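Local coordinates for sulfite reductase [ferredoxin] (Mycobacterium tuberculosis, PDB 1ZJ8), which reduces sulfite to hydrogen sulfide with six electrons from reduced ferredoxin, passing them through a [4Fe-4S] cluster to a siroheme, at residues A[467-472]-A[486-491]; A[479-484]-A[505-510]; A[521-526]-A[560-565]. One frame throughout, in Å; residues are numbered along the deposited sequence.

Contact 1: A[467-472]-A[486-491]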
loop_
_atom_site.group_PDB
_atom_site.type_symbol
_atom_site.label_atom_id
_atom_site.label_comp_id
_atom_site.label_asym_id
_atom_site.label_seq_id
_atom_site.Cartn_x
_atom_site.Cartn_y
_atom_site.Cartn_z
ATOM N N ILE A 467 -12.619 14.959 -3.792
ATOM C CA ILE A 467 -13.217 13.687 -4.229
ATOM C C ILE A 467 -12.152 12.652 -4.579
ATOM O O ILE A 467 -11.596 12.661 -5.661
ATOM C CB ILE A 467 -14.146 13.865 -5.463
ATOM C CG1 ILE A 467 -15.340 14.746 -5.110
ATOM C CG2 ILE A 467 -14.645 12.495 -5.991
ATOM C CD1 ILE A 467 -15.093 16.206 -5.339
ATOM N N THR A 468 -11.906 11.734 -3.664
ATOM C CA THR A 468 -10.892 10.703 -3.867
ATOM C C THR A 468 -11.365 9.700 -4.919
ATOM O O THR A 468 -12.524 9.342 -4.946
ATOM C CB THR A 468 -10.518 9.978 -2.534
ATOM O OG1 THR A 468 -11.648 9.281 -2.001
ATOM C CG2 THR A 468 -10.036 10.968 -1.513
ATOM N N VAL A 469 -10.458 9.288 -5.794
ATOM C CA VAL A 469 -10.765 8.381 -6.897
ATOM C C VAL A 469 -9.702 7.297 -6.951
ATOM O O VAL A 469 -8.516 7.593 -7.147
ATOM C CB VAL A 469 -10.784 9.107 -8.275
ATOM C CG1 VAL A 469 -11.018 8.102 -9.417
ATOM C CG2 VAL A 469 -11.827 10.238 -8.307
ATOM N N ASN A 470 -10.115 6.044 -6.789
ATOM C CA ASN A 470 -9.170 4.916 -6.806
ATOM C C ASN A 470 -9.497 3.928 -7.931
ATOM O O ASN A 470 -10.615 3.400 -7.993
ATOM C CB ASN A 470 -9.178 4.184 -5.470
ATOM C CG ASN A 470 -8.691 5.052 -4.321
ATOM O OD1 ASN A 470 -8.384 6.218 -4.500
ATOM N ND2 ASN A 470 -8.620 4.477 -3.134
ATOM N N ILE A 471 -8.516 3.686 -8.809
ATOM C CA ILE A 471 -8.679 2.807 -9.970
ATOM C C ILE A 471 -7.917 1.501 -9.767
ATOM O O ILE A 471 -6.687 1.472 -9.763
ATOM C CB ILE A 471 -8.166 3.468 -11.263
ATOM C CG1 ILE A 471 -8.528 4.962 -11.307
ATOM C CG2 ILE A 471 -8.724 2.732 -12.489
ATOM C CD1 ILE A 471 -8.227 5.644 -12.645
ATOM N N ASN A 472 -8.653 0.409 -9.629
ATOM C CA ASN A 472 -8.055 -0.913 -9.412
ATOM C C ASN A 472 -8.314 -1.811 -10.617
ATOM O O ASN A 472 -9.406 -1.768 -11.189
ATOM C CB ASN A 472 -8.629 -1.539 -8.147
ATOM C CG ASN A 472 -8.434 -0.653 -6.914
ATOM O OD1 ASN A 472 -7.673 -1.000 -6.003
ATOM N ND2 ASN A 472 -9.137 0.494 -6.875
ATOM N N ILE A 486 -14.994 7.721 -5.115
ATOM C CA ILE A 486 -15.276 6.983 -6.330
ATOM C C ILE A 486 -14.240 5.870 -6.529
ATOM O O ILE A 486 -13.112 6.128 -6.925
ATOM C CB ILE A 486 -15.285 7.912 -7.545
ATOM C CG1 ILE A 486 -16.179 9.118 -7.271
ATOM C CG2 ILE A 486 -15.770 7.150 -8.791
ATOM C CD1 ILE A 486 -16.248 10.099 -8.385
ATOM N N GLY A 487 -14.630 4.631 -6.258
ATOM C CA GLY A 487 -13.737 3.489 -6.412
ATOM C C GLY A 487 -14.109 2.722 -7.654
ATOM O O GLY A 487 -15.289 2.596 -7.973
ATOM N N PHE A 488 -13.114 2.213 -8.369
ATOM C CA PHE A 488 -13.361 1.446 -9.585
ATOM C C PHE A 488 -12.738 0.070 -9.446
ATOM O O PHE A 488 -11.549 -0.041 -9.152
ATOM C CB PHE A 488 -12.784 2.169 -10.801
ATOM C CG PHE A 488 -13.489 3.449 -11.139
ATOM C CD1 PHE A 488 -14.561 3.455 -12.001
ATOM C CD2 PHE A 488 -13.071 4.656 -10.601
ATOM C CE1 PHE A 488 -15.209 4.632 -12.315
ATOM C CE2 PHE A 488 -13.727 5.848 -10.920
ATOM C CZ PHE A 488 -14.791 5.826 -11.781
ATOM N N LYS A 489 -13.548 -0.973 -9.639
ATOM C CA LYS A 489 -13.059 -2.358 -9.609
ATOM C C LYS A 489 -13.111 -2.900 -11.017
ATOM O O LYS A 489 -14.193 -3.149 -11.562
ATOM C CB LYS A 489 -13.892 -3.252 -8.679
ATOM C CG LYS A 489 -13.448 -4.761 -8.636
ATOM C CD LYS A 489 -14.198 -5.601 -7.572
ATOM C CE LYS A 489 -15.731 -5.451 -7.647
ATOM N NZ LYS A 489 -16.419 -6.167 -6.529
ATOM N N GLY A 490 -11.935 -3.085 -11.600
ATOM C CA GLY A 490 -11.821 -3.591 -12.961
ATOM C C GLY A 490 -12.297 -5.026 -13.098
ATOM O O GLY A 490 -11.938 -5.891 -12.282
ATOM N N GLN A 491 -13.115 -5.262 -14.125
ATOM C CA GLN A 491 -13.599 -6.595 -14.467
ATOM C C GLN A 491 -13.938 -6.625 -15.953
ATOM O O GLN A 491 -13.959 -5.588 -16.607
ATOM C CB GLN A 491 -14.785 -7.039 -13.581
ATOM C CG GLN A 491 -16.134 -6.337 -13.791
ATOM C CD GLN A 491 -17.207 -6.782 -12.761
ATOM O OE1 GLN A 491 -18.413 -6.612 -12.977
ATOM N NE2 GLN A 491 -16.757 -7.356 -11.642
#
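F488 meets V469 at the rim of its ring: CE2 lies 3.8 Å from V469 CG1, which sits near the ring plane and not over a face. N470 O is in that plane too, on the CD2 side. With CG1 of V469 anti to the backbone N (chi1 176°), it is this methyl that reaches the ring. Further back, I486 and I467 meet obliquely, CD1 of I486 resting on CG2 of I467 at 3.7 Å. Strands 469-472 and 486-494 are parallel neighbours in the mixed sheet of the C-terminal siroheme/[4Fe-4S] domain; the axes of 469-472 and 486-491 run 4° apart. The ladder runs from I486 N to T468 O (3.0 Å) up to G490 N to N472 O (2.9 Å). V469, I471, I486 and F488 share one face, where helix 532-545 covers I486 and F488 through I536. The other face carries N470, N472 and K489. There F488 O takes N472 N at 3.0 Å and, weakly, N472 ND2 at 3.4 Å, while N472 OD1 accepts A479 N. The N472 side chain comes within about 4 Å of the cluster at its nearest atoms, and N470 turns its ND2 to R480 O.

Contact 2: A[479-484]-A[505-510]. With SRM (siroheme), chain E.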
loop_
_atom_site.group_PDB
_atom_site.type_symbol
_atom_site.label_atom_id
_atom_site.label_comp_id
_atom_site.label_asym_id
_atom_site.label_seq_id
_atom_site.Cartn_x
_atom_site.Cartn_y
_atom_site.Cartn_z
ATOM N N ALA A 479 -5.301 -0.667 -4.716
ATOM C CA ALA A 479 -5.416 0.783 -4.675
ATOM C C ALA A 479 -6.673 1.163 -3.926
ATOM O O ALA A 479 -7.226 2.232 -4.151
ATOM C CB ALA A 479 -5.427 1.365 -6.081
ATOM N N ARG A 480 -7.126 0.280 -3.035
ATOM C CA ARG A 480 -8.172 0.597 -2.061
ATOM C C ARG A 480 -9.508 1.058 -2.675
ATOM O O ARG A 480 -9.884 2.216 -2.574
ATOM C CB ARG A 480 -7.614 1.612 -1.034
ATOM C CG ARG A 480 -6.847 0.941 0.157
ATOM C CD ARG A 480 -5.348 1.201 0.221
ATOM N NE ARG A 480 -5.056 2.514 0.780
ATOM C CZ ARG A 480 -3.837 2.971 1.064
ATOM N NH1 ARG A 480 -2.744 2.229 0.871
ATOM N NH2 ARG A 480 -3.719 4.197 1.552
ATOM N N ILE A 481 -10.222 0.110 -3.280
ATOM C CA ILE A 481 -11.525 0.338 -3.936
ATOM C C ILE A 481 -12.626 0.871 -3.002
ATOM O O ILE A 481 -13.358 1.826 -3.323
ATOM C CB ILE A 481 -12.098 -0.995 -4.493
ATOM C CG1 ILE A 481 -11.151 -1.646 -5.494
ATOM C CG2 ILE A 481 -13.476 -0.758 -5.156
ATOM C CD1 ILE A 481 -11.437 -3.092 -5.756
ATOM N N GLN A 482 -12.749 0.221 -1.851
ATOM C CA GLN A 482 -13.950 0.345 -1.044
ATOM C C GLN A 482 -13.884 1.542 -0.142
ATOM O O GLN A 482 -14.827 1.796 0.606
ATOM C CB GLN A 482 -14.196 -0.923 -0.201
ATOM C CG GLN A 482 -14.293 -2.240 -0.988
ATOM C CD GLN A 482 -12.938 -2.864 -1.237
ATOM O OE1 GLN A 482 -11.919 -2.171 -1.240
ATOM N NE2 GLN A 482 -12.914 -4.183 -1.436
ATOM N N ILE A 483 -12.785 2.283 -0.194
ATOM C CA ILE A 483 -12.629 3.421 0.705
ATOM C C ILE A 483 -12.328 4.690 -0.073
ATOM O O ILE A 483 -11.597 5.551 0.402
ATOM C CB ILE A 483 -11.560 3.124 1.789
ATOM C CG1 ILE A 483 -10.188 2.857 1.160
ATOM C CG2 ILE A 483 -11.983 1.927 2.621
ATOM C CD1 ILE A 483 -9.143 2.463 2.151
ATOM N N ALA A 484 -12.905 4.800 -1.265
ATOM C CA ALA A 484 -12.749 5.979 -2.111
ATOM C C ALA A 484 -14.107 6.570 -2.244
ATOM O O ALA A 484 -15.082 5.853 -2.149
ATOM C CB ALA A 484 -12.248 5.581 -3.482
ATOM N N GLN A 505 -16.556 -1.902 -12.290
ATOM C CA GLN A 505 -17.664 -1.844 -11.343
ATOM C C GLN A 505 -17.350 -0.684 -10.402
ATOM O O GLN A 505 -16.188 -0.439 -10.092
ATOM C CB GLN A 505 -17.761 -3.178 -10.565
ATOM C CG GLN A 505 -19.021 -3.372 -9.653
ATOM C CD GLN A 505 -19.085 -4.781 -8.958
ATOM O OE1 GLN A 505 -18.905 -4.905 -7.739
ATOM N NE2 GLN A 505 -19.341 -5.829 -9.750
ATOM N N VAL A 506 -18.384 0.016 -9.957
ATOM C CA VAL A 506 -18.249 1.293 -9.269
ATOM C C VAL A 506 -18.650 1.203 -7.798
ATOM O O VAL A 506 -19.748 0.758 -7.473
ATOM C CB VAL A 506 -19.150 2.328 -9.977
ATOM C CG1 VAL A 506 -19.214 3.668 -9.225
ATOM C CG2 VAL A 506 -18.653 2.520 -11.410
ATOM N N HIS A 507 -17.766 1.639 -6.908
ATOM C CA HIS A 507 -18.076 1.707 -5.483
ATOM C C HIS A 507 -18.067 3.185 -5.121
ATOM O O HIS A 507 -17.114 3.898 -5.441
ATOM C CB HIS A 507 -17.056 0.926 -4.643
ATOM C CG HIS A 507 -17.001 -0.549 -4.943
ATOM N ND1 HIS A 507 -17.362 -1.514 -4.021
ATOM C CD2 HIS A 507 -16.602 -1.226 -6.050
ATOM C CE1 HIS A 507 -17.206 -2.715 -4.552
ATOM N NE2 HIS A 507 -16.744 -2.569 -5.782
ATOM N N LEU A 508 -19.130 3.660 -4.486
ATOM C CA LEU A 508 -19.250 5.079 -4.193
ATOM C C LEU A 508 -19.325 5.344 -2.692
ATOM O O LEU A 508 -20.024 4.636 -1.963
ATOM C CB LEU A 508 -20.475 5.643 -4.902
ATOM C CG LEU A 508 -20.338 5.733 -6.426
ATOM C CD1 LEU A 508 -21.696 5.693 -7.103
ATOM C CD2 LEU A 508 -19.599 6.998 -6.832
ATOM N N GLY A 509 -18.602 6.360 -2.229
ATOM C CA GLY A 509 -18.768 6.878 -0.865
ATOM C C GLY A 509 -17.970 6.219 0.265
ATOM O O GLY A 509 -18.283 6.413 1.436
ATOM N N GLY A 510 -16.926 5.467 -0.069
ATOM C CA GLY A 510 -16.041 4.880 0.955
ATOM C C GLY A 510 -15.131 5.908 1.633
ATOM O O GLY A 510 -14.771 6.921 1.034
HETATM FE FE SRM E . -1.044 -5.805 -3.542
HETATM C CHA SRM E . -1.098 -8.845 -5.099
HETATM C CHB SRM E . 0.246 -4.428 -6.310
HETATM C CHC SRM E . -0.951 -2.921 -2.038
HETATM C CHD SRM E . -4.031 -6.549 -1.975
HETATM N NA SRM E . -0.349 -6.533 -5.270
HETATM C C1A SRM E . -0.334 -7.817 -5.690
HETATM C C2A SRM E . 0.572 -8.062 -6.857
HETATM C CMA SRM E . 1.884 -8.595 -6.369
HETATM C CDA SRM E . -0.070 -8.899 -7.928
HETATM C CEA SRM E . 0.307 -10.339 -8.070
HETATM O O3A SRM E . 0.075 -11.108 -7.131
HETATM O O4A SRM E . 0.848 -10.758 -9.103
HETATM C C3A SRM E . 0.715 -6.673 -7.380
HETATM C CAA SRM E . 2.078 -6.335 -7.880
HETATM C CBA SRM E . 2.015 -6.705 -9.338
HETATM C CCA SRM E . 2.896 -5.815 -10.153
HETATM O O1A SRM E . 2.939 -4.595 -9.882
HETATM O O2A SRM E . 3.580 -6.330 -11.070
HETATM C C4A SRM E . 0.200 -5.827 -6.265
HETATM N NB SRM E . -0.318 -4.048 -4.044
HETATM C C1B SRM E . 0.225 -3.612 -5.182
HETATM C C2B SRM E . 0.804 -2.226 -5.123
HETATM C CMB SRM E . 2.097 -2.060 -5.871
HETATM C CDB SRM E . -0.203 -1.300 -5.719
HETATM C CEB SRM E . 0.133 0.147 -5.796
HETATM O O3B SRM E . 0.322 0.736 -6.882
HETATM O O4B SRM E . 0.225 0.750 -4.727
HETATM C C3B SRM E . 0.887 -2.060 -3.621
HETATM C CAB SRM E . 2.190 -2.597 -3.089
HETATM C CBB SRM E . 2.574 -1.954 -1.791
HETATM C CCB SRM E . 3.743 -2.672 -1.181
HETATM O O1B SRM E . 4.875 -2.199 -1.244
HETATM O O2B SRM E . 3.594 -3.731 -0.579
HETATM C C4B SRM E . -0.167 -3.042 -3.187
HETATM N NC SRM E . -2.285 -4.884 -2.383
HETATM C C1C SRM E . -2.002 -3.758 -1.696
HETATM C C2C SRM E . -3.047 -3.317 -0.895
HETATM C CDC SRM E . -3.228 -2.009 -0.201
HETATM C CEC SRM E . -2.676 -1.771 1.150
HETATM O O3C SRM E . -1.890 -2.600 1.661
HETATM O O4C SRM E . -3.058 -0.733 1.710
HETATM C C3C SRM E . -3.928 -4.355 -0.945
HETATM C CAC SRM E . -5.202 -4.260 -0.171
HETATM C CBC SRM E . -5.186 -4.329 1.341
HETATM C CCC SRM E . -5.069 -5.783 1.763
HETATM O O1C SRM E . -3.992 -6.415 1.591
HETATM O O2C SRM E . -6.096 -6.313 2.260
HETATM C C4C SRM E . -3.424 -5.313 -1.787
HETATM N ND SRM E . -2.119 -7.499 -3.278
HETATM C C1D SRM E . -3.363 -7.495 -2.772
HETATM C C2D SRM E . -4.022 -8.672 -3.175
HETATM C CAD SRM E . -5.122 -9.318 -2.352
HETATM C CBD SRM E . -4.747 -10.369 -1.354
HETATM C CCD SRM E . -5.730 -10.983 -0.399
HETATM O O1D SRM E . -5.546 -10.760 0.819
HETATM O O2D SRM E . -6.693 -11.684 -0.809
HETATM C C3D SRM E . -3.119 -9.384 -3.947
HETATM C CDD SRM E . -3.191 -10.861 -4.221
HETATM C CED SRM E . -2.794 -11.908 -3.204
HETATM O O3D SRM E . -2.170 -11.609 -2.185
HETATM O O4D SRM E . -3.086 -13.102 -3.366
HETATM C C4D SRM E . -1.946 -8.648 -4.000
#
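I481 lays its CG2 methyl over one face of the H507 imidazole, 3.6 Å from the ring centroid and 27° off the ring normal, a CH-pi contact. The methyl is shifted toward the rim, so its nearest ring atom is H507 CD2 at 3.3 Å. In I481 this branch stands anti to the backbone N, with CG1 beside that nitrogen, and the two side chains approach at a slant. Past the end of strand 500-508 the contact passes to the backbone. G510 N gives a weak, bent bond to A484 O (2.8 Å, 129° at the hydrogen), and G510 CA makes a CA-H...O contact with Q482 O, 3.3 Å from CA to O. G510 is thus laid directly against the main chain of 482-484, its CA 3.7 Å from I483 CA.

One shell out, S477 OG bonds to both I481 N and Q482 OE1, fixing the turn that presents the methyl, and the H507 backbone is paired with G487 of the neighbouring strand 486-494. On the far side of the loop, R480 bends at chi2 and chi3 to bring NH1 3.1 Å from siroheme O4C, a weak bond to a carboxylate oxygen. D140 O also binds NH1, P388 O binds NH2, and Y389 adds a cation-pi contact. The loop follows directly on C478, with C474 a few residues earlier. Both line the cluster pocket and probably ligate it, C478 probably also being the axial ligand of the siroheme iron: this is the coupled siroheme and [4Fe-4S] site of the sulfite and nitrite reductases, with the loop wedged between cofactor and sheet.

Contact 3: A[521-526]-A[560-565]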
loop_
_atom_site.group_PDB
_atom_site.type_symbol
_atom_site.label_atom_id
_atom_site.label_comp_id
_atom_site.label_asym_id
_atom_site.label_seq_id
_atom_site.Cartn_x
_atom_site.Cartn_y
_atom_site.Cartn_z
ATOM N N LYS A 521 -22.194 -0.328 -3.760
ATOM C CA LYS A 521 -22.022 -0.895 -5.087
ATOM C C LYS A 521 -23.328 -0.604 -5.806
ATOM O O LYS A 521 -24.363 -0.507 -5.157
ATOM C CB LYS A 521 -21.775 -2.405 -4.973
ATOM C CG LYS A 521 -20.900 -2.797 -3.759
ATOM C CD LYS A 521 -20.853 -4.300 -3.503
ATOM C CE LYS A 521 -20.038 -5.028 -4.562
ATOM N NZ LYS A 521 -19.173 -6.074 -3.967
ATOM N N LEU A 522 -23.293 -0.430 -7.123
ATOM C CA LEU A 522 -24.519 -0.123 -7.860
ATOM C C LEU A 522 -25.019 -1.313 -8.665
ATOM O O LEU A 522 -24.244 -2.169 -9.109
ATOM C CB LEU A 522 -24.371 1.138 -8.724
ATOM C CG LEU A 522 -24.405 2.472 -7.945
ATOM C CD1 LEU A 522 -24.624 3.642 -8.908
ATOM C CD2 LEU A 522 -25.464 2.496 -6.819
ATOM N N ARG A 523 -26.336 -1.313 -8.862
ATOM C CA ARG A 523 -27.112 -2.506 -9.223
ATOM C C ARG A 523 -26.728 -3.119 -10.572
ATOM O O ARG A 523 -26.029 -4.135 -10.623
ATOM C CB ARG A 523 -28.618 -2.147 -9.187
ATOM C CG ARG A 523 -29.598 -3.159 -9.864
ATOM C CD ARG A 523 -31.079 -2.885 -9.501
ATOM N NE ARG A 523 -31.322 -1.466 -9.192
ATOM C CZ ARG A 523 -32.339 -0.991 -8.465
ATOM N NH1 ARG A 523 -33.278 -1.796 -7.957
ATOM N NH2 ARG A 523 -32.426 0.321 -8.257
ATOM N N GLN A 524 -27.216 -2.508 -11.650
ATOM C CA GLN A 524 -26.899 -2.923 -13.018
ATOM C C GLN A 524 -26.039 -1.778 -13.527
ATOM O O GLN A 524 -26.556 -0.803 -14.092
ATOM C CB GLN A 524 -28.161 -3.115 -13.896
ATOM C CG GLN A 524 -27.870 -3.343 -15.414
ATOM C CD GLN A 524 -29.018 -2.914 -16.359
ATOM O OE1 GLN A 524 -30.193 -3.214 -16.112
ATOM N NE2 GLN A 524 -28.663 -2.236 -17.460
ATOM N N HIS A 525 -24.733 -1.893 -13.268
ATOM C CA HIS A 525 -23.776 -0.826 -13.551
ATOM C C HIS A 525 -22.420 -1.359 -14.001
ATOM O O HIS A 525 -21.760 -2.124 -13.293
ATOM C CB HIS A 525 -23.601 0.035 -12.299
ATOM C CG HIS A 525 -23.215 1.450 -12.582
ATOM N ND1 HIS A 525 -23.328 2.020 -13.833
ATOM C CD2 HIS A 525 -22.758 2.428 -11.762
ATOM C CE1 HIS A 525 -22.935 3.281 -13.778
ATOM N NE2 HIS A 525 -22.586 3.553 -12.532
ATOM N N LYS A 526 -22.029 -0.962 -15.204
ATOM C CA LYS A 526 -20.701 -1.223 -15.723
ATOM C C LYS A 526 -20.250 0.078 -16.383
ATOM O O LYS A 526 -21.038 0.725 -17.071
ATOM C CB LYS A 526 -20.721 -2.383 -16.737
ATOM C CG LYS A 526 -21.006 -3.793 -16.144
ATOM C CD LYS A 526 -21.551 -4.760 -17.238
ATOM C CE LYS A 526 -21.566 -6.241 -16.799
ATOM N NZ LYS A 526 -21.559 -7.230 -17.937
ATOM N N ALA A 560 -29.125 10.839 -2.879
ATOM C CA ALA A 560 -29.510 11.128 -4.261
ATOM C C ALA A 560 -30.078 9.881 -4.961
ATOM O O ALA A 560 -29.734 8.750 -4.623
ATOM C CB ALA A 560 -28.338 11.700 -5.030
ATOM N N GLU A 561 -30.962 10.098 -5.924
ATOM C CA GLU A 561 -31.595 8.984 -6.619
ATOM C C GLU A 561 -30.534 8.149 -7.338
ATOM O O GLU A 561 -29.489 8.657 -7.725
ATOM C CB GLU A 561 -32.643 9.502 -7.599
ATOM C CG GLU A 561 -33.766 10.316 -6.942
ATOM C CD GLU A 561 -34.467 11.255 -7.920
ATOM O OE1 GLU A 561 -33.790 11.839 -8.804
ATOM O OE2 GLU A 561 -35.706 11.415 -7.799
ATOM N N GLU A 562 -30.808 6.863 -7.502
ATOM C CA GLU A 562 -29.878 5.954 -8.171
ATOM C C GLU A 562 -29.570 6.350 -9.610
ATOM O O GLU A 562 -28.552 5.934 -10.151
ATOM C CB GLU A 562 -30.441 4.530 -8.154
ATOM C CG GLU A 562 -29.430 3.461 -7.761
ATOM C CD GLU A 562 -29.945 2.569 -6.643
ATOM O OE1 GLU A 562 -31.180 2.357 -6.554
ATOM O OE2 GLU A 562 -29.118 2.083 -5.840
ATOM N N ASP A 563 -30.456 7.125 -10.232
ATOM C CA ASP A 563 -30.203 7.662 -11.578
ATOM C C ASP A 563 -29.078 8.686 -11.543
ATOM O O ASP A 563 -28.255 8.733 -12.456
ATOM C CB ASP A 563 -31.427 8.377 -12.168
ATOM C CG ASP A 563 -32.691 7.566 -12.065
ATOM O OD1 ASP A 563 -33.146 7.328 -10.917
ATOM O OD2 ASP A 563 -33.234 7.192 -13.132
ATOM N N ASP A 564 -29.050 9.508 -10.497
ATOM C CA ASP A 564 -28.010 10.532 -10.350
ATOM C C ASP A 564 -26.596 9.982 -10.091
ATOM O O ASP A 564 -25.633 10.753 -10.041
ATOM C CB ASP A 564 -28.363 11.501 -9.212
ATOM C CG ASP A 564 -29.501 12.441 -9.561
ATOM O OD1 ASP A 564 -30.095 12.325 -10.659
ATOM O OD2 ASP A 564 -29.792 13.314 -8.715
ATOM N N LEU A 565 -26.470 8.667 -9.915
ATOM C CA LEU A 565 -25.192 8.037 -9.591
ATOM C C LEU A 565 -24.687 7.080 -10.692
ATOM O O LEU A 565 -23.741 6.327 -10.463
ATOM C CB LEU A 565 -25.301 7.269 -8.256
ATOM C CG LEU A 565 -25.752 7.982 -6.963
ATOM C CD1 LEU A 565 -25.878 6.963 -5.843
ATOM C CD2 LEU A 565 -24.816 9.114 -6.515
#
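L522 splays its two methyls over different parts of the C-terminal tail: CD1 lies 3.7 Å from L565 CB and also approaches L565 O, while CD2 lies 3.8 Å from E562 OE2. Here the tail that follows helix 553-559 folds back against strand 520-528, an edge strand of the mixed sheet in the C-terminal siroheme/[4Fe-4S] domain. L522 and L565 cross at about a right angle, so one branch of L522 meets the base of the other leucine. Against E562, L522 runs in the opposite sense: the two side chains pass one another pointing opposite ways. CG of L522 is anti to its carbonyl carbon (chi1 -75°), and from there the side chain bridges the gap to the tail, where the closest CA pair, L522 and E562, is still 8.1 Å apart.

Beside the leucine contact, the exposed R523 reaches across to E562. Its NH2 forms a salt bridge to E562 OE1 at 2.9 Å, but the two flat groups are turned 69° against each other, so a single nitrogen does the gripping and the paired, coplanar geometry is missing. The other carboxylate oxygen, OE2, is bridged by R520. With an arginine at each oxygen, the E562 carboxylate is probably held firmly in its ionised form. Residues 562-564 have helical backbone angles but not the regular bonds of a helix; two weak ones remain, D564 N to E561 O and L565 N to E562 O. N542 ND2 of helix 532-545 hydrogen-bonds to D564 O, and Y535 OH of the same helix binds L565 O. H525 comes obliquely at that same carbonyl, its NE2 3.6 Å from L565 O, without a hydrogen bond.

Going from the N terminus, contact 1 closes first, pairing strand 469-472 with strand 486-494 and shutting the helix-free loop that carries C474 and C478. Contact 2 starts inside that loop, at 479-484, and ends beyond contact 1, on 505-510, so the two cross along the chain: the loop is tied at its base by one and pinned to the next strand by the other. Packing of N472 on I481 joins them directly. Contact 3 follows in series, closing a longer excursion through helices 532-545 and 553-559 onto strand 520-528 at one edge of the sheet. L508 packs on L522, linking contacts 2 and 3 within the same sheet.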